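Local coordinates for PPC domain-containing protein (Archaeoglobus fulgidus, PDB 2H6L), which is of unknown function but binds zinc and belongs to the PPC (plants and prokaryotes conserved) domain family, assembling as three copies, at residues A38-G52 / H104-L118. Sequence-based numbering, arbitrary orientation.
Sequences AHISAIGAVRSAVIG and HLFSAEVFACEVFVL. With ZN (zinc ion), chain D.
Ser-41 pairs with Phe-116 in an antiparallel strand pairing that turns a corner and is broken by two classic beta bulges, within the curled sheet of this PPC domain. Backbone hydrogen bonds carry most of it. Strands 38-43 and 113-118 run at 163°, and Phe-116 N reaches Ser-41 O at 2.7 Å in an almost straight bond. At the corner, Phe-111 N and Ala-112 N both donate to Ala-45 O from the same face of its carbonyl plane, which shifts the register by one. Farther on, Val-50 O takes two donors as well, Phe-106 N almost in line with the carbonyl and Ser-107 N in its plane on a lone pair. Gly-44, whose backbone angles would jam a CB against the preceding carbonyl, brings its CA to 3.2 Å from Ala-112 O.

The apolar contacts are made by small side chains at ordinary van der Waals distance. Ala-42 CB sits 3.9 Å from Val-115 CG2, while Val-46 CG1 and Ala-49 CB both meet Ala-108 CB. Helix 22-33 covers Val-110, Cys-113 and Val-115. At the edge of the Phe-111 ring lies Arg-47 CG.

The charged pair is Arg-47 with Glu-109. Glu-109 swings CG away from its backbone N (chi1 -170°) and, extended beyond CG, carries OE2 to 2.8 Å from Arg-47 NH1; the guanidinium and carboxylate planes stand 78° apart, and the hydrogen bond within this salt bridge is weak because it is sharply bent. Were Arg-47 an alanine, the Glu-109 carboxylate would probably lose this countercharge, and the Phe-111 ring edge the CG beside it.

On the other side of the corner, the Glu-114 carboxylate bonds His-89 and Arg-127 of the second subunit. At the far end, His-104 N donates to Gly-52 O, and His-104 ND1 binds the zinc ion at 2.1 Å, together with His-89 and His-91 of the same chain.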
loop_
_atom_site.group_PDB
_atom_site.type_symbol
_atom_site.label_atom_id
_atom_site.label_comp_id
_atom_site.label_asym_id
_atom_site.label_seq_id
_atom_site.Cartn_x
_atom_site.Cartn_y
_atom_site.Cartn_z
ATOM N N ALA A 38 12.841 -7.686 0.991
ATOM C CA ALA A 38 11.746 -7.271 1.863
ATOM C C ALA A 38 10.669 -6.470 1.151
ATOM O O ALA A 38 10.849 -6.027 0.017
ATOM C CB ALA A 38 12.296 -6.445 3.023
ATOM N N HIS A 39 9.537 -6.314 1.832
ATOM C CA HIS A 39 8.424 -5.527 1.329
ATOM C C HIS A 39 8.439 -4.281 2.205
ATOM O O HIS A 39 8.660 -4.378 3.413
ATOM C CB HIS A 39 7.097 -6.259 1.516
ATOM C CG HIS A 39 5.906 -5.448 1.110
ATOM N ND1 HIS A 39 4.814 -5.267 1.932
ATOM C CD2 HIS A 39 5.633 -4.780 -0.035
ATOM C CE1 HIS A 39 3.918 -4.523 1.309
ATOM N NE2 HIS A 39 4.391 -4.214 0.113
ATOM N N ILE A 40 8.207 -3.121 1.600
ATOM C CA ILE A 40 8.236 -1.858 2.323
ATOM C C ILE A 40 6.956 -1.054 2.198
ATOM O O ILE A 40 6.348 -0.996 1.131
ATOM C CB ILE A 40 9.366 -0.956 1.804
ATOM C CG1 ILE A 40 10.724 -1.614 2.052
ATOM C CG2 ILE A 40 9.277 0.415 2.455
ATOM C CD1 ILE A 40 11.869 -0.903 1.343
ATOM N N SER A 41 6.576 -0.405 3.294
ATOM C CA SER A 41 5.393 0.438 3.314
ATOM C C SER A 41 5.621 1.571 4.319
ATOM O O SER A 41 6.286 1.377 5.330
ATOM C CB SER A 41 4.176 -0.379 3.723
ATOM O OG SER A 41 3.017 0.425 3.694
ATOM N N ALA A 42 5.084 2.754 4.039
ATOM C CA ALA A 42 5.252 3.876 4.958
ATOM C C ALA A 42 4.207 4.961 4.766
ATOM O O ALA A 42 3.567 5.047 3.719
ATOM C CB ALA A 42 6.655 4.479 4.798
ATOM N N ILE A 43 4.023 5.773 5.803
ATOM C CA ILE A 43 3.098 6.896 5.755
ATOM C C ILE A 43 3.735 7.997 6.588
ATOM O O ILE A 43 4.693 7.750 7.311
ATOM C CB ILE A 43 1.699 6.573 6.342
ATOM C CG1 ILE A 43 1.813 6.148 7.807
ATOM C CG2 ILE A 43 1.014 5.497 5.513
ATOM C CD1 ILE A 43 0.448 6.061 8.514
ATOM N N GLY A 44 3.205 9.208 6.488
ATOM C CA GLY A 44 3.771 10.304 7.249
ATOM C C GLY A 44 3.816 11.553 6.403
ATOM O O GLY A 44 2.900 11.804 5.629
ATOM N N ALA A 45 4.875 12.341 6.546
ATOM C CA ALA A 45 5.005 13.567 5.773
ATOM C C ALA A 45 6.472 13.877 5.518
ATOM O O ALA A 45 7.341 13.467 6.283
ATOM C CB ALA A 45 4.342 14.728 6.513
ATOM N N VAL A 46 6.727 14.615 4.444
ATOM C CA VAL A 46 8.080 14.996 4.056
ATOM C C VAL A 46 8.163 16.503 3.855
ATOM O O VAL A 46 7.157 17.157 3.587
ATOM C CB VAL A 46 8.501 14.305 2.735
ATOM C CG1 VAL A 46 8.432 12.790 2.886
ATOM C CG2 VAL A 46 7.604 14.760 1.605
ATOM N N ARG A 47 9.371 17.046 3.973
ATOM C CA ARG A 47 9.602 18.478 3.796
ATOM C C ARG A 47 9.886 18.811 2.332
ATOM O O ARG A 47 9.749 19.957 1.902
ATOM C CB ARG A 47 10.777 18.920 4.670
ATOM C CG ARG A 47 10.650 18.486 6.135
ATOM C CD ARG A 47 11.744 19.140 6.976
ATOM N NE ARG A 47 11.592 20.593 7.019
ATOM C CZ ARG A 47 12.595 21.444 7.210
ATOM N NH1 ARG A 47 13.832 20.989 7.375
ATOM N NH2 ARG A 47 12.360 22.752 7.237
ATOM N N SER A 48 10.291 17.802 1.568
ATOM C CA SER A 48 10.576 17.988 0.149
ATOM C C SER A 48 10.849 16.628 -0.460
ATOM O O SER A 48 10.936 15.632 0.251
ATOM C CB SER A 48 11.800 18.878 -0.047
ATOM O OG SER A 48 12.962 18.236 0.455
ATOM N N ALA A 49 11.012 16.581 -1.775
ATOM C CA ALA A 49 11.258 15.301 -2.402
ATOM C C ALA A 49 11.647 15.410 -3.857
ATOM O O ALA A 49 11.529 16.467 -4.478
ATOM C CB ALA A 49 10.007 14.430 -2.275
ATOM N N VAL A 50 12.127 14.292 -4.387
ATOM C CA VAL A 50 12.482 14.191 -5.789
ATOM C C VAL A 50 11.870 12.887 -6.276
ATOM O O VAL A 50 12.207 11.811 -5.789
ATOM C CB VAL A 50 14.009 14.156 -6.015
ATOM C CG1 VAL A 50 14.299 13.959 -7.506
ATOM C CG2 VAL A 50 14.644 15.467 -5.533
ATOM N N ILE A 51 10.946 12.996 -7.221
ATOM C CA ILE A 51 10.277 11.832 -7.779
ATOM C C ILE A 51 10.504 11.846 -9.283
ATOM O O ILE A 51 11.231 12.694 -9.801
ATOM C CB ILE A 51 8.756 11.872 -7.514
ATOM C CG1 ILE A 51 8.140 13.090 -8.206
ATOM C CG2 ILE A 51 8.487 11.923 -6.009
ATOM C CD1 ILE A 51 6.626 13.106 -8.181
ATOM N N GLY A 52 9.883 10.917 -9.992
ATOM C CA GLY A 52 10.063 10.905 -11.429
ATOM C C GLY A 52 9.287 9.813 -12.109
ATOM O O GLY A 52 8.782 8.901 -11.459
ATOM N N HIS A 104 8.214 7.332 -9.176
ATOM C CA HIS A 104 9.355 6.593 -8.671
ATOM C C HIS A 104 10.012 7.559 -7.677
ATOM O O HIS A 104 10.201 8.736 -7.984
ATOM C CB HIS A 104 10.310 6.286 -9.834
ATOM C CG HIS A 104 11.506 5.476 -9.447
ATOM N ND1 HIS A 104 11.564 4.109 -9.604
ATOM C CD2 HIS A 104 12.687 5.842 -8.891
ATOM C CE1 HIS A 104 12.727 3.665 -9.159
ATOM N NE2 HIS A 104 13.425 4.698 -8.720
ATOM N N LEU A 105 10.347 7.070 -6.489
ATOM C CA LEU A 105 10.960 7.918 -5.474
ATOM C C LEU A 105 12.482 7.898 -5.546
ATOM O O LEU A 105 13.092 6.832 -5.552
ATOM C CB LEU A 105 10.512 7.468 -4.081
ATOM C CG LEU A 105 11.122 8.212 -2.896
ATOM C CD1 LEU A 105 10.644 9.660 -2.908
ATOM C CD2 LEU A 105 10.712 7.519 -1.599
ATOM N N PHE A 106 13.089 9.079 -5.592
ATOM C CA PHE A 106 14.545 9.186 -5.645
ATOM C C PHE A 106 15.074 9.641 -4.299
ATOM O O PHE A 106 16.039 9.078 -3.778
ATOM C CB PHE A 106 14.973 10.169 -6.735
ATOM C CG PHE A 106 14.780 9.643 -8.129
ATOM C CD1 PHE A 106 15.619 8.659 -8.636
ATOM C CD2 PHE A 106 13.751 10.119 -8.929
ATOM C CE1 PHE A 106 15.438 8.156 -9.919
ATOM C CE2 PHE A 106 13.560 9.619 -10.216
ATOM C CZ PHE A 106 14.403 8.639 -10.711
ATOM N N SER A 107 14.440 10.667 -3.739
ATOM C CA SER A 107 14.830 11.183 -2.427
ATOM C C SER A 107 13.681 11.944 -1.781
ATOM O O SER A 107 12.782 12.444 -2.461
ATOM C CB SER A 107 16.030 12.123 -2.542
ATOM O OG SER A 107 15.655 13.343 -3.167
ATOM N N ALA A 108 13.730 12.029 -0.457
ATOM C CA ALA A 108 12.727 12.743 0.308
ATOM C C ALA A 108 13.292 13.092 1.672
ATOM O O ALA A 108 13.875 12.251 2.354
ATOM C CB ALA A 108 11.472 11.897 0.469
ATOM N N GLU A 109 13.138 14.352 2.052
ATOM C CA GLU A 109 13.598 14.802 3.353
ATOM C C GLU A 109 12.447 14.474 4.285
ATOM O O GLU A 109 11.315 14.872 4.038
ATOM C CB GLU A 109 13.845 16.301 3.342
ATOM C CG GLU A 109 14.544 16.811 4.582
ATOM C CD GLU A 109 14.817 18.298 4.508
ATOM O OE1 GLU A 109 15.293 18.757 3.446
ATOM O OE2 GLU A 109 14.562 19.005 5.509
ATOM N N VAL A 110 12.739 13.740 5.348
ATOM C CA VAL A 110 11.709 13.351 6.299
ATOM C C VAL A 110 11.256 14.428 7.291
ATOM O O VAL A 110 12.075 15.186 7.830
ATOM C CB VAL A 110 12.173 12.146 7.128
ATOM C CG1 VAL A 110 11.168 11.864 8.238
ATOM C CG2 VAL A 110 12.340 10.937 6.237
ATOM N N PHE A 111 9.943 14.484 7.524
ATOM C CA PHE A 111 9.373 15.388 8.511
ATOM C C PHE A 111 9.027 14.439 9.655
ATOM O O PHE A 111 9.506 14.591 10.785
ATOM C CB PHE A 111 8.099 16.067 8.012
ATOM C CG PHE A 111 7.464 16.969 9.042
ATOM C CD1 PHE A 111 8.060 18.182 9.386
ATOM C CD2 PHE A 111 6.319 16.577 9.717
ATOM C CE1 PHE A 111 7.528 18.985 10.388
ATOM C CE2 PHE A 111 5.772 17.372 10.729
ATOM C CZ PHE A 111 6.380 18.580 11.066
ATOM N N ALA A 112 8.191 13.453 9.336
ATOM C CA ALA A 112 7.780 12.407 10.269
ATOM C C ALA A 112 7.426 11.211 9.396
ATOM O O ALA A 112 6.553 11.304 8.527
ATOM C CB ALA A 112 6.567 12.844 11.091
ATOM N N CYS A 113 8.110 10.092 9.614
ATOM C CA CYS A 113 7.865 8.904 8.808
ATOM C C CYS A 113 7.877 7.613 9.613
ATOM O O CYS A 113 8.800 7.351 10.370
ATOM C CB CYS A 113 8.905 8.822 7.688
ATOM S SG CYS A 113 8.601 7.518 6.475
ATOM N N GLU A 114 6.829 6.817 9.439
ATOM C CA GLU A 114 6.692 5.543 10.121
ATOM C C GLU A 114 6.725 4.501 9.010
ATOM O O GLU A 114 5.862 4.473 8.135
ATOM C CB GLU A 114 5.370 5.516 10.904
ATOM C CG GLU A 114 5.237 6.731 11.837
ATOM C CD GLU A 114 3.930 6.796 12.638
ATOM O OE1 GLU A 114 2.901 6.247 12.195
ATOM O OE2 GLU A 114 3.936 7.429 13.715
ATOM N N VAL A 115 7.744 3.653 9.054
ATOM C CA VAL A 115 7.948 2.646 8.030
ATOM C C VAL A 115 7.706 1.232 8.528
ATOM O O VAL A 115 8.073 0.889 9.651
ATOM C CB VAL A 115 9.405 2.714 7.486
ATOM C CG1 VAL A 115 9.558 1.814 6.269
ATOM C CG2 VAL A 115 9.771 4.150 7.153
ATOM N N PHE A 116 7.075 0.417 7.692
ATOM C CA PHE A 116 6.849 -0.972 8.048
ATOM C C PHE A 116 7.773 -1.763 7.147
ATOM O O PHE A 116 7.713 -1.635 5.926
ATOM C CB PHE A 116 5.406 -1.408 7.785
ATOM C CG PHE A 116 5.179 -2.885 7.988
ATOM C CD1 PHE A 116 5.554 -3.503 9.179
ATOM C CD2 PHE A 116 4.601 -3.662 6.987
ATOM C CE1 PHE A 116 5.368 -4.870 9.372
ATOM C CE2 PHE A 116 4.409 -5.026 7.168
ATOM C CZ PHE A 116 4.791 -5.634 8.364
ATOM N N VAL A 117 8.646 -2.556 7.745
ATOM C CA VAL A 117 9.567 -3.365 6.962
ATOM C C VAL A 117 9.285 -4.834 7.221
ATOM O O VAL A 117 9.301 -5.283 8.365
ATOM C CB VAL A 117 11.025 -3.059 7.325
ATOM C CG1 VAL A 117 11.958 -3.957 6.527
ATOM C CG2 VAL A 117 11.325 -1.594 7.053
ATOM N N LEU A 118 9.014 -5.576 6.153
ATOM C CA LEU A 118 8.733 -7.002 6.266
ATOM C C LEU A 118 9.852 -7.754 5.565
ATOM O O LEU A 118 9.820 -7.937 4.343
ATOM C CB LEU A 118 7.390 -7.335 5.604
ATOM C CG LEU A 118 6.872 -8.770 5.737
ATOM C CD1 LEU A 118 6.494 -9.059 7.183
ATOM C CD2 LEU A 118 5.659 -8.950 4.850
HETATM ZN ZN ZN D . 10.190 2.553 -10.159
#